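Local coordinates for tubulin-like protein CetZ2 (Haloferax volcanii, PDB 4B45), which binds GTP, belongs to the tubulin/FtsZ-like GTPases of archaea and takes part in the control of cell shape, at residues A[164-169]-A[322-327]; A[149-154]-A[331-336]. All blocks are in the same frame, centred on the assembly; numbering follows the deposited sequence.

Interaction 1 (A[164-169]-A[322-327]). With GSP (5'-guanosine-diphosphate-monothiophosphate), chain C.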
loop_
_atom_site.group_PDB
_atom_site.type_symbol
_atom_site.label_atom_id
_atom_site.label_comp_id
_atom_site.label_asym_id
_atom_site.label_seq_id
_atom_site.Cartn_x
_atom_site.Cartn_y
_atom_site.Cartn_z
ATOM N N ASP A 164 -4.800 1.164 -7.053
ATOM C CA ASP A 164 -5.777 1.018 -8.122
ATOM C C ASP A 164 -5.431 -0.200 -9.000
ATOM O O ASP A 164 -4.421 -0.193 -9.708
ATOM C CB ASP A 164 -5.798 2.308 -8.944
ATOM C CG ASP A 164 -6.824 2.289 -10.063
ATOM O OD1 ASP A 164 -7.693 1.384 -10.104
ATOM O OD2 ASP A 164 -6.766 3.209 -10.906
ATOM N N ASN A 165 -6.258 -1.247 -8.944
ATOM C CA ASN A 165 -6.028 -2.447 -9.747
ATOM C C ASN A 165 -5.919 -2.143 -11.232
ATOM O O ASN A 165 -5.154 -2.778 -11.959
ATOM C CB ASN A 165 -7.143 -3.488 -9.522
ATOM C CG ASN A 165 -6.887 -4.363 -8.302
ATOM O OD1 ASN A 165 -5.877 -4.192 -7.614
ATOM N ND2 ASN A 165 -7.812 -5.308 -8.023
ATOM N N ASP A 166 -6.710 -1.181 -11.687
ATOM C CA ASP A 166 -6.653 -0.745 -13.075
ATOM C C ASP A 166 -5.303 -0.109 -13.438
ATOM O O ASP A 166 -4.983 0.005 -14.616
ATOM C CB ASP A 166 -7.786 0.242 -13.375
ATOM C CG ASP A 166 -9.096 -0.449 -13.683
ATOM O OD1 ASP A 166 -9.088 -1.683 -13.883
ATOM O OD2 ASP A 166 -10.138 0.241 -13.729
ATOM N N ALA A 167 -4.514 0.303 -12.442
ATOM C CA ALA A 167 -3.219 0.932 -12.727
ATOM C C ALA A 167 -2.155 -0.101 -13.106
ATOM O O ALA A 167 -1.093 0.243 -13.622
ATOM C CB ALA A 167 -2.744 1.764 -11.549
ATOM N N PHE A 168 -2.442 -1.370 -12.848
ATOM C CA PHE A 168 -1.462 -2.427 -13.074
ATOM C C PHE A 168 -2.049 -3.506 -13.967
ATOM O O PHE A 168 -2.726 -4.426 -13.495
ATOM C CB PHE A 168 -1.025 -3.005 -11.736
ATOM C CG PHE A 168 -0.467 -1.975 -10.804
ATOM C CD1 PHE A 168 0.846 -1.544 -10.939
ATOM C CD2 PHE A 168 -1.256 -1.404 -9.828
ATOM C CE1 PHE A 168 1.371 -0.579 -10.092
ATOM C CE2 PHE A 168 -0.730 -0.420 -8.981
ATOM C CZ PHE A 168 0.574 -0.014 -9.113
ATOM N N ARG A 169 -1.801 -3.363 -15.264
ATOM C CA ARG A 169 -2.368 -4.236 -16.279
ATOM C C ARG A 169 -1.303 -4.586 -17.303
ATOM O O ARG A 169 -0.462 -3.760 -17.649
ATOM C CB ARG A 169 -3.514 -3.540 -17.005
ATOM C CG ARG A 169 -4.493 -2.807 -16.101
ATOM C CD ARG A 169 -5.750 -2.499 -16.877
ATOM N NE ARG A 169 -6.279 -3.740 -17.412
ATOM C CZ ARG A 169 -7.362 -4.348 -16.942
ATOM N NH1 ARG A 169 -8.051 -3.793 -15.954
ATOM N NH2 ARG A 169 -7.766 -5.494 -17.480
ATOM N N SER A 322 -7.996 14.016 -7.396
ATOM C CA SER A 322 -7.627 12.951 -8.321
ATOM C C SER A 322 -8.815 12.542 -9.179
ATOM O O SER A 322 -9.865 12.169 -8.657
ATOM C CB SER A 322 -7.133 11.727 -7.556
ATOM O OG SER A 322 -7.053 10.605 -8.414
ATOM N N GLU A 323 -8.634 12.606 -10.495
ATOM C CA GLU A 323 -9.692 12.290 -11.457
ATOM C C GLU A 323 -10.250 10.891 -11.216
ATOM O O GLU A 323 -11.457 10.673 -11.266
ATOM C CB GLU A 323 -9.143 12.379 -12.880
ATOM C CG GLU A 323 -10.043 13.096 -13.865
ATOM C CD GLU A 323 -9.266 13.699 -15.030
ATOM O OE1 GLU A 323 -8.051 13.416 -15.143
ATOM O OE2 GLU A 323 -9.867 14.462 -15.825
ATOM N N ARG A 324 -9.341 9.957 -10.957
ATOM C CA ARG A 324 -9.673 8.564 -10.733
ATOM C C ARG A 324 -10.527 8.399 -9.473
ATOM O O ARG A 324 -11.558 7.720 -9.512
ATOM C CB ARG A 324 -8.384 7.722 -10.649
ATOM C CG ARG A 324 -8.582 6.282 -10.155
ATOM C CD ARG A 324 -9.632 5.505 -10.959
ATOM N NE ARG A 324 -9.498 4.076 -10.695
ATOM C CZ ARG A 324 -10.508 3.217 -10.573
ATOM N NH1 ARG A 324 -11.770 3.625 -10.672
ATOM N NH2 ARG A 324 -10.244 1.941 -10.332
ATOM N N VAL A 325 -10.107 9.022 -8.368
ATOM C CA VAL A 325 -10.912 9.002 -7.140
ATOM C C VAL A 325 -12.287 9.640 -7.343
ATOM O O VAL A 325 -13.313 9.071 -6.970
ATOM C CB VAL A 325 -10.180 9.679 -5.945
ATOM C CG1 VAL A 325 -11.093 9.745 -4.713
ATOM C CG2 VAL A 325 -8.936 8.905 -5.599
ATOM N N GLU A 326 -12.311 10.816 -7.955
ATOM C CA GLU A 326 -13.572 11.500 -8.184
ATOM C C GLU A 326 -14.471 10.712 -9.130
ATOM O O GLU A 326 -15.680 10.624 -8.919
ATOM C CB GLU A 326 -13.322 12.898 -8.728
ATOM C CG GLU A 326 -12.553 13.785 -7.761
ATOM C CD GLU A 326 -11.984 15.021 -8.437
ATOM O OE1 GLU A 326 -11.883 15.024 -9.684
ATOM O OE2 GLU A 326 -11.646 15.988 -7.721
ATOM N N SER A 327 -13.877 10.143 -10.175
ATOM C CA SER A 327 -14.627 9.299 -11.089
ATOM C C SER A 327 -15.167 8.086 -10.331
ATOM O O SER A 327 -16.340 7.732 -10.462
ATOM C CB SER A 327 -13.747 8.859 -12.258
ATOM O OG SER A 327 -14.442 7.937 -13.068
HETATM P PG GSP C . -16.241 -11.624 -0.714
HETATM O O3B GSP C . -15.250 -11.121 0.442
HETATM S S1G GSP C . -16.472 -10.349 -2.327
HETATM O O2G GSP C . -15.782 -13.016 -1.239
HETATM O O3G GSP C . -17.560 -11.673 -0.052
HETATM P PB GSP C . -13.737 -10.634 0.279
HETATM O O1B GSP C . -12.718 -11.682 0.654
HETATM O O2B GSP C . -13.542 -9.445 1.211
HETATM P PA GSP C . -12.035 -9.945 -1.843
HETATM O O1A GSP C . -11.660 -10.992 -2.857
HETATM O O2A GSP C . -10.906 -9.834 -0.852
HETATM O O3A GSP C . -13.443 -10.205 -1.204
HETATM O "O5'" GSP C . -12.128 -8.538 -2.495
HETATM C "C5'" GSP C . -12.571 -8.331 -3.794
HETATM C "C4'" GSP C . -11.871 -7.219 -4.451
HETATM O "O4'" GSP C . -10.488 -7.382 -4.342
HETATM C "C3'" GSP C . -12.158 -7.149 -5.896
HETATM O "O3'" GSP C . -12.034 -5.826 -6.250
HETATM C "C2'" GSP C . -11.091 -7.924 -6.522
HETATM O "O2'" GSP C . -10.838 -7.426 -7.792
HETATM C "C1'" GSP C . -9.954 -7.642 -5.665
HETATM N N9 GSP C . -8.982 -8.707 -5.523
HETATM C C8 GSP C . -9.237 -9.997 -5.277
HETATM N N7 GSP C . -8.071 -10.662 -5.160
HETATM C C5 GSP C . -7.050 -9.768 -5.324
HETATM C C6 GSP C . -5.635 -9.898 -5.289
HETATM O O6 GSP C . -5.019 -11.117 -5.071
HETATM N N1 GSP C . -4.884 -8.791 -5.499
HETATM C C2 GSP C . -5.469 -7.592 -5.719
HETATM N N2 GSP C . -4.594 -6.433 -5.932
HETATM N N3 GSP C . -6.800 -7.422 -5.752
HETATM C C4 GSP C . -7.619 -8.521 -5.558
#

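Interaction 2 (A[149-154]-A[331-336])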
loop_
_atom_site.group_PDB
_atom_site.type_symbol
_atom_site.label_atom_id
_atom_site.label_comp_id
_atom_site.label_asym_id
_atom_site.label_seq_id
_atom_site.Cartn_x
_atom_site.Cartn_y
_atom_site.Cartn_z
ATOM N N SER A 149 -16.622 1.812 2.030
ATOM C CA SER A 149 -15.429 1.405 2.752
ATOM C C SER A 149 -14.361 2.507 2.732
ATOM O O SER A 149 -13.793 2.861 3.772
ATOM C CB SER A 149 -14.871 0.126 2.124
ATOM O OG SER A 149 -13.873 -0.440 2.950
ATOM N N LEU A 150 -14.088 3.049 1.542
ATOM C CA LEU A 150 -13.081 4.097 1.381
ATOM C C LEU A 150 -13.438 5.305 2.228
ATOM O O LEU A 150 -12.577 5.901 2.878
ATOM C CB LEU A 150 -12.951 4.523 -0.086
ATOM C CG LEU A 150 -11.962 5.670 -0.336
ATOM C CD1 LEU A 150 -10.598 5.305 0.196
ATOM C CD2 LEU A 150 -11.874 6.026 -1.830
ATOM N N LYS A 151 -14.718 5.652 2.232
ATOM C CA LYS A 151 -15.176 6.777 3.027
ATOM C C LYS A 151 -14.912 6.512 4.507
ATOM O O LYS A 151 -14.441 7.376 5.220
ATOM C CB LYS A 151 -16.662 7.030 2.784
ATOM C CG LYS A 151 -16.995 8.453 2.398
ATOM C CD LYS A 151 -18.504 8.661 2.401
ATOM C CE LYS A 151 -18.873 10.140 2.415
ATOM N NZ LYS A 151 -20.353 10.360 2.437
ATOM N N THR A 152 -15.196 5.300 4.960
ATOM C CA THR A 152 -15.059 5.001 6.378
ATOM C C THR A 152 -13.602 4.925 6.817
ATOM O O THR A 152 -13.227 5.514 7.832
ATOM C CB THR A 152 -15.760 3.690 6.766
ATOM O OG1 THR A 152 -17.122 3.718 6.317
ATOM C CG2 THR A 152 -15.728 3.517 8.272
ATOM N N VAL A 153 -12.779 4.202 6.065
ATOM C CA VAL A 153 -11.375 4.087 6.442
ATOM C C VAL A 153 -10.643 5.426 6.387
ATOM O O VAL A 153 -9.723 5.653 7.169
ATOM C CB VAL A 153 -10.611 3.020 5.630
ATOM C CG1 VAL A 153 -11.179 1.644 5.920
ATOM C CG2 VAL A 153 -10.636 3.333 4.129
ATOM N N ALA A 154 -11.051 6.318 5.485
ATOM C CA ALA A 154 -10.402 7.623 5.398
ATOM C C ALA A 154 -10.636 8.460 6.651
ATOM O O ALA A 154 -9.887 9.402 6.914
ATOM C CB ALA A 154 -10.845 8.382 4.167
ATOM N N ARG A 331 -19.353 7.152 -9.840
ATOM C CA ARG A 331 -20.079 5.996 -10.351
ATOM C C ARG A 331 -20.700 5.240 -9.190
ATOM O O ARG A 331 -21.802 4.714 -9.294
ATOM C CB ARG A 331 -19.150 5.074 -11.134
ATOM C CG ARG A 331 -18.232 5.800 -12.113
ATOM C CD ARG A 331 -18.869 5.998 -13.480
ATOM N NE ARG A 331 -18.060 6.863 -14.343
ATOM C CZ ARG A 331 -16.903 6.510 -14.907
ATOM N NH1 ARG A 331 -16.393 5.298 -14.703
ATOM N NH2 ARG A 331 -16.252 7.378 -15.677
ATOM N N ALA A 332 -19.981 5.192 -8.076
ATOM C CA ALA A 332 -20.474 4.513 -6.895
ATOM C C ALA A 332 -21.773 5.149 -6.410
ATOM O O ALA A 332 -22.725 4.443 -6.066
ATOM C CB ALA A 332 -19.411 4.507 -5.795
ATOM N N ARG A 333 -21.832 6.478 -6.401
ATOM C CA ARG A 333 -23.057 7.141 -5.964
ATOM C C ARG A 333 -24.187 6.938 -6.964
ATOM O O ARG A 333 -25.365 6.910 -6.599
ATOM C CB ARG A 333 -22.820 8.626 -5.640
ATOM C CG ARG A 333 -22.322 8.807 -4.206
ATOM C CD ARG A 333 -22.017 10.244 -3.781
ATOM N NE ARG A 333 -21.246 10.229 -2.534
ATOM C CZ ARG A 333 -20.899 11.303 -1.833
ATOM N NH1 ARG A 333 -21.254 12.515 -2.240
ATOM N NH2 ARG A 333 -20.198 11.159 -0.719
ATOM N N GLU A 334 -23.823 6.765 -8.226
ATOM C CA GLU A 334 -24.821 6.545 -9.258
ATOM C C GLU A 334 -25.388 5.129 -9.163
ATOM O O GLU A 334 -26.556 4.901 -9.460
ATOM C CB GLU A 334 -24.228 6.814 -10.637
ATOM C CG GLU A 334 -24.016 8.288 -10.921
ATOM C CD GLU A 334 -23.166 8.525 -12.150
ATOM O OE1 GLU A 334 -22.804 7.529 -12.813
ATOM O OE2 GLU A 334 -22.857 9.700 -12.451
ATOM N N ALA A 335 -24.557 4.181 -8.745
ATOM C CA ALA A 335 -25.027 2.819 -8.524
ATOM C C ALA A 335 -26.031 2.802 -7.384
ATOM O O ALA A 335 -27.107 2.232 -7.510
ATOM C CB ALA A 335 -23.867 1.893 -8.231
ATOM N N ILE A 336 -25.685 3.450 -6.275
ATOM C CA ILE A 336 -26.587 3.533 -5.129
ATOM C C ILE A 336 -27.922 4.198 -5.472
ATOM O O ILE A 336 -28.982 3.672 -5.135
ATOM C CB ILE A 336 -25.920 4.246 -3.941
ATOM C CG1 ILE A 336 -25.140 3.230 -3.119
ATOM C CG2 ILE A 336 -26.956 4.898 -3.047
ATOM C CD1 ILE A 336 -25.992 2.067 -2.668
#

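Interaction 1 (A[164-169]-A[322-327])
At the guanine end of the nucleotide site, an Asx turn at the end of strand 159-164 is tied by its first residue, Asp164, to Arg324 in the first turn of helix 323-340. Arg324 grips the carboxylate side-on, with one nitrogen for each oxygen: NH2 donates to Asp164 OD1 at 2.6 Å, and NE to Asp164 OD2 at 2.9 Å. Both bonds are nearly straight. The oxygens lie close to the guanidinium plane, at its edge, yet both N-H groups come from above the carboxylate, the two planes being 48° apart. The arginine chain bends at its second torsion (chi2 54°) to present this edge. On the opposite face of the carboxylate, the backbone N of Asp166 donates to Asp164 OD1 at 3.2 Å, closing the Asx turn. OD1 is thus held from both faces, which should fix the rotation of this buried group and stabilise its negative charge.

The arrangement belongs to the tubulin/FtsZ fold, in which a long central helix, here 175-196, lies between the GTPase and C-terminal domains; here Arg324, from the last helix, reaches a loop at the nucleotide. Next to Asp164, Asn165, an experimentally established GTP-binding residue, turns the other way and reads the guanine: its OD1 accepts from GSP N2 at 3.1 Å while its ND2 donates to GSP N3 at 3.3 Å. Asp166 adds a long, purely electrostatic contact, OD2 standing 3.8 Å from Arg324 NH2 and well out of the guanidinium plane. That oxygen takes a hydrogen bond from Ala136 N, and Arg324 NH2 also donates to Pro134 O. A weak bond from Arg169 NH1 to Asp166 OD1 extends the charged network.

Interaction 2 (A[149-154]-A[331-336])
A first torsion of -127°, away from the usual staggered positions, starts the Lys151 side chain, which then runs extended beyond CG; Arg333 leaves its helix with chi1 -85° and stays extended from CG to NE, so that the two long chains cross at about a right angle where their charged ends meet. Lys151 NZ stands 3.3 Å from Arg333 NH2, both of them donors, and this is an approach of like charges. The ammonium lies oblique to the guanidinium, whereas Lys151 CE, 3.6 Å from Arg333 NH2, sits at its edge and in its plane. The pair lies between two helices of the tubulin/FtsZ fold: 140-156, which precedes strand 159-164 of the GTPase domain, and 323-340, the last helix of the modelled chain. Nearby, Ala335 and Ile336 rest on Val144, an apolar packing of the same two helices about two turns before Lys151. The charged pair lies at the protein surface, away from the annotated nucleotide-binding residues. Solvent and counter-ions would be expected to screen the repulsion there. Both residues also touch a crystal neighbour, which may influence the conformations seen.

Overall arrangement
Following the chain from its N terminus, helix 140-156 supplies the first half of interaction 2, and strand 159-164 then leads into the loop that supplies the first half of interaction 1. The path continues through helix 175-196 and the strands and helices of the C-terminal region before returning on helix 323-340. Its first turn closes interaction 1 across 153 residues; a little further on, 331-336 closes interaction 2 across 177, so the loop of interaction 1 nests within that of interaction 2. One helix thereby meets two elements of the GTPase domain that flank strand 159-164, at points whose centres are 14 Å apart: the loop at the guanine and, farther from the nucleotide, the surface of helix 140-156.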